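Local coordinates for ABC sugar transporter, periplasmic sugar binding protein (Legionella pneumophila subsp. pneumophila, PDB 3ROT) that probably binds a sugar in the periplasm and hands it to an ABC transporter, at residues V89-T94 / L105-S110; Y6-H11 / G64-I69. All blocks are in the same frame, centred on the assembly; numbering follows the deposited sequence.

Contact 1 of 2, residues V89-T94 / L105-S110; sequences VIAVDT and LVFLGS
Ile90 and Leu108 meet inside a parallel beta-sheet of the type I periplasmic binding protein fold, where strands 89-92 and 107-109 run side by side at 26°. This is the tight part of the contact. Ile90 CG2 lies 3.3 Å from Leu108 CD1, closer than carbons usually come, while the Ile90 side chain lies beside that of Val106, CG1 touching CG2. Beta-branched and leucine side chains suit this face because helix 247-264 packs over it through Leu258 and Leu253. On the other face Phe107 holds CG anti to its backbone N (chi1 172°). Phe107 CD1 rests 3.9 Å from Ala91 CB, the lone methyl letting the ring lie close, and the ring edge meets Asp93 C and Thr94 N. Ladder bonds include Ala91 N to Val106 O and Leu108 N to Ala91 O. Looser is partly exposed Leu105, held by its N to Val89 O. Asp93 N gives the last bond, to Leu108 O, before its positive phi of 71° turns the backbone away; its carboxylate binds a glycerol, probably from the crystallisation liquor but consistent with a pocket. Just past the strands a water donates to Asp93 O and accepts from Ser110 N, each at 2.8 Å.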
loop_
_atom_site.group_PDB
_atom_site.type_symbol
_atom_site.label_atom_id
_atom_site.label_comp_id
_atom_site.label_asym_id
_atom_site.label_seq_id
_atom_site.Cartn_x
_atom_site.Cartn_y
_atom_site.Cartn_z
ATOM N N VAL A 89 18.953 2.083 -23.494
ATOM C CA VAL A 89 18.358 1.611 -22.257
ATOM C C VAL A 89 19.185 2.092 -21.076
ATOM O O VAL A 89 20.399 1.914 -21.042
ATOM C CB VAL A 89 18.269 0.078 -22.206
ATOM C CG1 VAL A 89 17.605 -0.351 -20.909
ATOM C CG2 VAL A 89 17.476 -0.434 -23.399
ATOM N N ILE A 90 18.516 2.733 -20.125
ATOM C CA ILE A 90 19.170 3.238 -18.929
ATOM C C ILE A 90 18.644 2.464 -17.732
ATOM O O ILE A 90 17.447 2.210 -17.629
ATOM C CB ILE A 90 18.896 4.755 -18.748
ATOM C CG1 ILE A 90 19.739 5.545 -19.754
ATOM C CG2 ILE A 90 19.226 5.199 -17.327
ATOM C CD1 ILE A 90 19.594 7.053 -19.622
ATOM N N ALA A 91 19.540 2.056 -16.841
ATOM C CA ALA A 91 19.120 1.310 -15.663
ATOM C C ALA A 91 18.895 2.290 -14.514
ATOM O O ALA A 91 19.701 3.188 -14.288
ATOM C CB ALA A 91 20.184 0.280 -15.275
ATOM N N VAL A 92 17.785 2.116 -13.805
ATOM C CA VAL A 92 17.471 2.964 -12.672
ATOM C C VAL A 92 17.080 2.126 -11.460
ATOM O O VAL A 92 16.535 1.021 -11.601
ATOM C CB VAL A 92 16.314 3.937 -13.003
ATOM C CG1 VAL A 92 16.696 4.819 -14.173
ATOM C CG2 VAL A 92 15.055 3.152 -13.322
ATOM N N ASP A 93 17.390 2.652 -10.279
ATOM C CA ASP A 93 17.068 2.022 -9.002
ATOM C C ASP A 93 17.874 0.771 -8.689
ATOM O O ASP A 93 18.521 0.697 -7.659
ATOM C CB ASP A 93 15.571 1.704 -8.943
ATOM C CG ASP A 93 15.172 1.004 -7.655
ATOM O OD1 ASP A 93 15.136 1.666 -6.593
ATOM O OD2 ASP A 93 14.898 -0.210 -7.714
ATOM N N THR A 94 17.827 -0.213 -9.577
ATOM C CA THR A 94 18.557 -1.458 -9.366
ATOM C C THR A 94 19.246 -1.848 -10.655
ATOM O O THR A 94 18.669 -1.722 -11.740
ATOM C CB THR A 94 17.621 -2.628 -8.975
ATOM O OG1 THR A 94 16.789 -2.240 -7.877
ATOM C CG2 THR A 94 18.447 -3.860 -8.576
ATOM N N LEU A 105 23.134 1.299 -20.885
ATOM C CA LEU A 105 24.105 2.377 -21.005
ATOM C C LEU A 105 24.693 2.838 -19.678
ATOM O O LEU A 105 25.892 2.665 -19.425
ATOM C CB LEU A 105 23.477 3.557 -21.746
ATOM C CG LEU A 105 23.106 3.290 -23.210
ATOM C CD1 LEU A 105 22.336 4.477 -23.749
ATOM C CD2 LEU A 105 24.362 3.044 -24.050
ATOM N N VAL A 106 23.847 3.413 -18.831
ATOM C CA VAL A 106 24.290 3.912 -17.534
ATOM C C VAL A 106 23.275 3.586 -16.449
ATOM O O VAL A 106 22.161 3.146 -16.738
ATOM C CB VAL A 106 24.501 5.433 -17.575
ATOM C CG1 VAL A 106 25.636 5.766 -18.546
ATOM C CG2 VAL A 106 23.210 6.121 -18.012
ATOM N N PHE A 107 23.673 3.814 -15.204
ATOM C CA PHE A 107 22.827 3.537 -14.054
ATOM C C PHE A 107 22.639 4.768 -13.174
ATOM O O PHE A 107 23.612 5.411 -12.772
ATOM C CB PHE A 107 23.453 2.415 -13.218
ATOM C CG PHE A 107 22.765 2.176 -11.900
ATOM C CD1 PHE A 107 21.475 1.663 -11.854
ATOM C CD2 PHE A 107 23.424 2.437 -10.706
ATOM C CE1 PHE A 107 20.851 1.409 -10.637
ATOM C CE2 PHE A 107 22.809 2.190 -9.477
ATOM C CZ PHE A 107 21.517 1.673 -9.447
ATOM N N LEU A 108 21.381 5.080 -12.886
ATOM C CA LEU A 108 21.023 6.184 -12.007
ATOM C C LEU A 108 20.351 5.557 -10.793
ATOM O O LEU A 108 19.325 4.899 -10.916
ATOM C CB LEU A 108 20.037 7.143 -12.664
ATOM C CG LEU A 108 20.571 8.063 -13.760
ATOM C CD1 LEU A 108 20.335 7.429 -15.111
ATOM C CD2 LEU A 108 19.856 9.412 -13.675
ATOM N N GLY A 109 20.939 5.763 -9.628
ATOM C CA GLY A 109 20.387 5.209 -8.405
ATOM C C GLY A 109 21.485 5.269 -7.377
ATOM O O GLY A 109 22.486 5.962 -7.573
ATOM N N SER A 110 21.319 4.556 -6.274
ATOM C CA SER A 110 22.365 4.567 -5.270
ATOM C C SER A 110 23.162 3.275 -5.321
ATOM O O SER A 110 22.776 2.315 -5.990
ATOM C CB SER A 110 21.767 4.786 -3.873
ATOM O OG SER A 110 20.694 3.903 -3.620
HETATM O O HOH W 1 19.104 2.846 -6.003
#

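Contact 2 of 2, residues Y6-H11 / G64-I69; sequences YYLITH and GIATTI
Strands 6-9 and 64-67 run parallel, their axes 4.6 Å apart and only 12° from aligned, with Tyr7 opposite Ile65, Leu8 opposite Ala66 and Ile9 opposite Thr67. They are the first and third strands in the 2-1-3 order of this Rossmann-like sheet. Its straightest bond is Ile9 N to Ala66 O, 2.8 Å with an N-H...O angle of 170°; Thr68 N to Ile9 O is longer and more bent. On one face Ile65 touches both neighbours, CG1 against Tyr7 CB and CG2 against Ile9 CD1 at 3.9 Å. On the other, Leu8 CD1 meets the small Ala66 CB, and Gly64, lacking a side chain, lets Tyr6 CD1 come within 3.7 Å of Gly64 N. Past the strands, where such folds usually place ligand sites, His11 ND1 and Thr68 OG1 are hydrogen-bonded at 2.7 Å, the hydroxyl arriving at the ring edge. Gln50 also bonds that hydroxyl, which helps fix the imidazole, whose NE2 bonds the glycerol. Tyr7 and Ile9 pack under helix 47-59, Leu8 faces helix 16-32, Tyr6 and Ala66 lie against helix 247-264, and strands 35-39 and 89-92 pair with the outer sides of 6-9 and 64-67.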
loop_
_atom_site.group_PDB
_atom_site.type_symbol
_atom_site.label_atom_id
_atom_site.label_comp_id
_atom_site.label_asym_id
_atom_site.label_seq_id
_atom_site.Cartn_x
_atom_site.Cartn_y
_atom_site.Cartn_z
ATOM N N TYR A 6 9.033 7.672 -24.890
ATOM C CA TYR A 6 9.929 7.104 -23.892
ATOM C C TYR A 6 9.162 6.204 -22.931
ATOM O O TYR A 6 7.959 6.380 -22.723
ATOM C CB TYR A 6 10.629 8.220 -23.106
ATOM C CG TYR A 6 11.581 9.042 -23.942
ATOM C CD1 TYR A 6 12.904 8.632 -24.146
ATOM C CD2 TYR A 6 11.149 10.213 -24.566
ATOM C CE1 TYR A 6 13.765 9.370 -24.950
ATOM C CE2 TYR A 6 12.000 10.950 -25.372
ATOM C CZ TYR A 6 13.304 10.527 -25.562
ATOM O OH TYR A 6 14.145 11.261 -26.374
ATOM N N TYR A 7 9.870 5.246 -22.341
ATOM C CA TYR A 7 9.268 4.307 -21.396
ATOM C C TYR A 7 10.032 4.254 -20.078
ATOM O O TYR A 7 11.262 4.332 -20.058
ATOM C CB TYR A 7 9.255 2.889 -21.975
ATOM C CG TYR A 7 8.230 2.635 -23.059
ATOM C CD1 TYR A 7 6.904 2.352 -22.741
ATOM C CD2 TYR A 7 8.597 2.642 -24.402
ATOM C CE1 TYR A 7 5.970 2.072 -23.736
ATOM C CE2 TYR A 7 7.669 2.366 -25.406
ATOM C CZ TYR A 7 6.362 2.080 -25.064
ATOM O OH TYR A 7 5.450 1.777 -26.048
ATOM N N LEU A 8 9.289 4.131 -18.985
ATOM C CA LEU A 8 9.874 3.984 -17.658
ATOM C C LEU A 8 9.254 2.685 -17.161
ATOM O O LEU A 8 8.053 2.610 -16.916
ATOM C CB LEU A 8 9.504 5.155 -16.733
ATOM C CG LEU A 8 9.855 4.983 -15.243
ATOM C CD1 LEU A 8 11.295 4.497 -15.080
ATOM C CD2 LEU A 8 9.653 6.306 -14.504
ATOM N N ILE A 9 10.072 1.651 -17.039
ATOM C CA ILE A 9 9.575 0.355 -16.620
ATOM C C ILE A 9 10.162 -0.070 -15.279
ATOM O O ILE A 9 11.370 0.023 -15.065
ATOM C CB ILE A 9 9.886 -0.684 -17.723
ATOM C CG1 ILE A 9 9.381 -0.141 -19.070
ATOM C CG2 ILE A 9 9.228 -2.019 -17.390
ATOM C CD1 ILE A 9 9.660 -1.006 -20.292
ATOM N N THR A 10 9.301 -0.518 -14.366
ATOM C CA THR A 10 9.749 -0.959 -13.051
ATOM C C THR A 10 9.123 -2.292 -12.667
ATOM O O THR A 10 8.271 -2.817 -13.375
ATOM C CB THR A 10 9.421 0.083 -11.944
ATOM O OG1 THR A 10 8.001 0.196 -11.788
ATOM C CG2 THR A 10 10.011 1.446 -12.309
ATOM N N HIS A 11 9.568 -2.837 -11.544
ATOM C CA HIS A 11 9.067 -4.118 -11.064
ATOM C C HIS A 11 7.992 -3.957 -9.991
ATOM O O HIS A 11 7.491 -4.941 -9.460
ATOM C CB HIS A 11 10.226 -4.957 -10.507
ATOM C CG HIS A 11 11.059 -4.234 -9.495
ATOM N ND1 HIS A 11 12.143 -3.453 -9.841
ATOM C CD2 HIS A 11 10.937 -4.136 -8.149
ATOM C CE1 HIS A 11 12.654 -2.907 -8.751
ATOM N NE2 HIS A 11 11.940 -3.305 -7.711
ATOM N N GLY A 64 13.722 5.717 -26.208
ATOM C CA GLY A 64 14.537 5.280 -25.094
ATOM C C GLY A 64 13.708 4.612 -24.019
ATOM O O GLY A 64 12.487 4.768 -23.972
ATOM N N ILE A 65 14.381 3.861 -23.151
ATOM C CA ILE A 65 13.727 3.160 -22.062
ATOM C C ILE A 65 14.563 3.247 -20.802
ATOM O O ILE A 65 15.789 3.115 -20.845
ATOM C CB ILE A 65 13.519 1.652 -22.383
ATOM C CG1 ILE A 65 12.519 1.480 -23.528
ATOM C CG2 ILE A 65 12.993 0.914 -21.147
ATOM C CD1 ILE A 65 12.302 0.030 -23.920
ATOM N N ALA A 66 13.896 3.506 -19.683
ATOM C CA ALA A 66 14.560 3.536 -18.395
ATOM C C ALA A 66 13.895 2.350 -17.707
ATOM O O ALA A 66 12.675 2.183 -17.795
ATOM C CB ALA A 66 14.263 4.827 -17.658
ATOM N N THR A 67 14.686 1.501 -17.062
ATOM C CA THR A 67 14.109 0.340 -16.406
ATOM C C THR A 67 14.941 -0.143 -15.221
ATOM O O THR A 67 16.141 0.100 -15.152
ATOM C CB THR A 67 13.929 -0.836 -17.413
ATOM O OG1 THR A 67 13.216 -1.905 -16.784
ATOM C CG2 THR A 67 15.273 -1.364 -17.890
ATOM N N THR A 68 14.281 -0.793 -14.273
ATOM C CA THR A 68 14.968 -1.357 -13.129
ATOM C C THR A 68 15.402 -2.741 -13.625
ATOM O O THR A 68 14.819 -3.274 -14.564
ATOM C CB THR A 68 14.021 -1.516 -11.916
ATOM O OG1 THR A 68 13.033 -2.507 -12.210
ATOM C CG2 THR A 68 13.314 -0.205 -11.607
ATOM N N ILE A 69 16.437 -3.311 -13.019
ATOM C CA ILE A 69 16.909 -4.623 -13.424
ATOM C C ILE A 69 17.233 -5.366 -12.130
ATOM O O ILE A 69 18.401 -5.498 -11.755
ATOM C CB ILE A 69 18.167 -4.502 -14.327
ATOM C CG1 ILE A 69 17.926 -3.444 -15.411
ATOM C CG2 ILE A 69 18.487 -5.862 -14.969
ATOM C CD1 ILE A 69 19.107 -3.221 -16.377
#

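Contacts 1 and 2 belong to one six-stranded parallel sheet, in the order 35-39, 5-9, 64-67, 89-92, 107-109, 271-272, and their centres lie about 9 Å apart. Both segments of contact 2 precede those of contact 1 in the chain, and helix 76-85 carries it from 64-67 to 89-92. These two strands are neighbours: Ile90 N probably bonds Ile65 O at 2.8 Å, and this third ladder joins the two contacts into one continuous sheet. Helix 247-264 packs on both. At the C-terminal ends of the strands Asp93 OD2 packs 3.7 Å from His11 CE1, consistent with a shared ligand pocket at this edge of the domain, as in relatives that bind sugar between two lobes.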